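PDB 7C6O: cobalamin biosynthesis protein CobN, which probably catalyses, as the large subunit of cobaltochelatase, the ATP-dependent insertion of cobalt into the corrin ring during cobalamin biosynthesis. Local coordinates for residues A1058-R1064 and Y1096-T1101. Numbering follows the deposited sequence.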
# COMPACT_ATOMS: atom_id res chain seq x y z
N ALA A 1058 -17.69 -12.64 -2.65
CA ALA A 1058 -17.77 -11.58 -1.65
C ALA A 1058 -16.67 -10.55 -1.85
O ALA A 1058 -15.55 -10.88 -2.26
CB ALA A 1058 -17.70 -12.16 -0.23
N LYS A 1059 -17.01 -9.30 -1.55
CA LYS A 1059 -16.05 -8.21 -1.48
C LYS A 1059 -16.47 -7.31 -0.33
O LYS A 1059 -17.66 -7.07 -0.12
CB LYS A 1059 -15.99 -7.40 -2.78
CG LYS A 1059 -14.99 -6.24 -2.74
CD LYS A 1059 -13.57 -6.77 -2.61
CE LYS A 1059 -12.55 -5.64 -2.47
NZ LYS A 1059 -12.50 -5.05 -1.10
N ASN A 1060 -15.50 -6.82 0.43
CA ASN A 1060 -15.80 -5.99 1.59
C ASN A 1060 -15.54 -4.52 1.27
O ASN A 1060 -14.57 -4.19 0.59
CB ASN A 1060 -14.98 -6.44 2.80
CG ASN A 1060 -15.35 -7.84 3.26
OD1 ASN A 1060 -16.51 -8.24 3.17
ND2 ASN A 1060 -14.37 -8.59 3.75
N THR A 1061 -16.44 -3.66 1.75
CA THR A 1061 -16.31 -2.21 1.63
C THR A 1061 -15.95 -1.69 3.01
O THR A 1061 -16.79 -1.69 3.92
CB THR A 1061 -17.60 -1.58 1.12
OG1 THR A 1061 -18.67 -1.89 2.01
CG2 THR A 1061 -17.94 -2.11 -0.26
N ASP A 1062 -14.71 -1.23 3.17
CA ASP A 1062 -14.17 -0.87 4.47
C ASP A 1062 -13.96 0.63 4.66
O ASP A 1062 -13.59 1.05 5.76
CB ASP A 1062 -12.84 -1.60 4.70
CG ASP A 1062 -11.98 -1.64 3.45
OD1 ASP A 1062 -12.12 -0.75 2.58
OD2 ASP A 1062 -11.16 -2.57 3.33
N THR A 1063 -14.16 1.44 3.62
CA THR A 1063 -13.94 2.87 3.73
C THR A 1063 -15.13 3.60 3.11
O THR A 1063 -15.72 3.14 2.14
CB THR A 1063 -12.60 3.29 3.08
OG1 THR A 1063 -11.95 4.27 3.90
CG2 THR A 1063 -12.80 3.86 1.69
N ARG A 1064 -15.49 4.74 3.71
CA ARG A 1064 -16.67 5.49 3.30
C ARG A 1064 -16.36 6.61 2.31
O ARG A 1064 -17.29 7.15 1.71
CB ARG A 1064 -17.38 6.08 4.52
CG ARG A 1064 -18.42 5.17 5.13
CD ARG A 1064 -19.68 5.13 4.28
NE ARG A 1064 -20.54 4.00 4.65
CZ ARG A 1064 -20.79 2.96 3.85
NH1 ARG A 1064 -20.26 2.92 2.63
NH2 ARG A 1064 -21.57 1.98 4.27
N TYR A 1096 -22.21 -10.97 -2.62
CA TYR A 1096 -22.44 -10.24 -1.39
C TYR A 1096 -21.40 -9.15 -1.21
O TYR A 1096 -20.25 -9.28 -1.64
CB TYR A 1096 -22.40 -11.15 -0.16
CG TYR A 1096 -23.55 -12.12 -0.02
CD1 TYR A 1096 -24.60 -12.13 -0.92
CD2 TYR A 1096 -23.59 -13.02 1.04
CE1 TYR A 1096 -25.66 -13.02 -0.78
CE2 TYR A 1096 -24.63 -13.91 1.19
CZ TYR A 1096 -25.66 -13.91 0.28
OH TYR A 1096 -26.70 -14.80 0.43
N ILE A 1097 -21.81 -8.07 -0.53
CA ILE A 1097 -20.92 -7.01 -0.08
C ILE A 1097 -20.88 -7.07 1.44
O ILE A 1097 -21.92 -6.97 2.10
CB ILE A 1097 -21.40 -5.63 -0.55
CG1 ILE A 1097 -21.21 -5.48 -2.07
CG2 ILE A 1097 -20.67 -4.52 0.20
CD1 ILE A 1097 -19.76 -5.45 -2.50
N GLY A 1098 -19.69 -7.25 2.00
CA GLY A 1098 -19.53 -7.14 3.44
C GLY A 1098 -19.20 -5.72 3.83
O GLY A 1098 -18.19 -5.17 3.39
N ASP A 1099 -20.04 -5.10 4.65
CA ASP A 1099 -19.87 -3.70 5.04
C ASP A 1099 -19.13 -3.66 6.37
O ASP A 1099 -19.72 -3.86 7.43
CB ASP A 1099 -21.22 -2.99 5.13
CG ASP A 1099 -21.09 -1.49 5.36
OD1 ASP A 1099 -19.97 -1.01 5.62
OD2 ASP A 1099 -22.12 -0.78 5.28
N ASN A 1100 -17.82 -3.39 6.31
CA ASN A 1100 -17.02 -3.17 7.51
C ASN A 1100 -16.52 -1.73 7.58
O ASN A 1100 -15.41 -1.46 8.06
CB ASN A 1100 -15.86 -4.17 7.59
CG ASN A 1100 -14.93 -4.12 6.38
OD1 ASN A 1100 -15.34 -3.82 5.26
ND2 ASN A 1100 -13.66 -4.45 6.61
N THR A 1101 -17.34 -0.78 7.13
CA THR A 1101 -17.05 0.63 7.38
C THR A 1101 -17.20 0.96 8.85
O THR A 1101 -16.55 1.89 9.35
CB THR A 1101 -17.96 1.53 6.54
OG1 THR A 1101 -19.34 1.22 6.82
CG2 THR A 1101 -17.68 1.35 5.05
O HOH W 1 -11.53 -5.07 4.59
O HOH W 2 -20.85 3.65 7.18
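Arg1064 and Asp1099 form a salt bridge at the C-terminal ends of two parallel strands, with NH2 of the arginine 3.0 Å from OD2 of the aspartate. The guanidinium meets OD2 with its edge, its plane turned 73° from that of the carboxylate, while CG2 of Thr1101 sits 3.7 Å above the guanidinium plane, over its centre. A bend at chi2 (-75°) brings the arginine chain back across Thr1101. One water accepts from Arg1064 NE and donates to Thr1101 OG1. Thr1101 OG1 donates a hydrogen bond to Asp1099 OD1 at 2.6 Å, and Thr1101 N donates to the same oxygen, closing an Asx turn; the two bonds limit rotation of the carboxylate. Within this turn Asn1100 N donates to Thr1061 O, and Asn1100 ND2 donates to Asp896.

Parallel pairing thus sets the two chain exits side by side, where side chains tie them together. Within the strands, Lys1059 bonds in parallel fashion to both neighbours of Ile1097, accepting from Gly1098 N and donating to Tyr1096 O. Gly1098 lets Asn1060 lie close, its OD1 3.2 Å from the glycine CA; Asn1060 ND2 turns to Asp897 and Glu900. On the opposite face, CG2 of Thr1061 packs against CG2 of Ile1097 at 3.7 Å. The two strands belong to a beta-alpha-beta unit: helix 1072-1089 covers the Lys1059 and Ile1097 face, helix 853-874 the Ala1058 and Asn1060 face, and strand 1107-1110 flanks strand 1094-1099, its Arg1107 and Arg1109 also bridging to Asp1099.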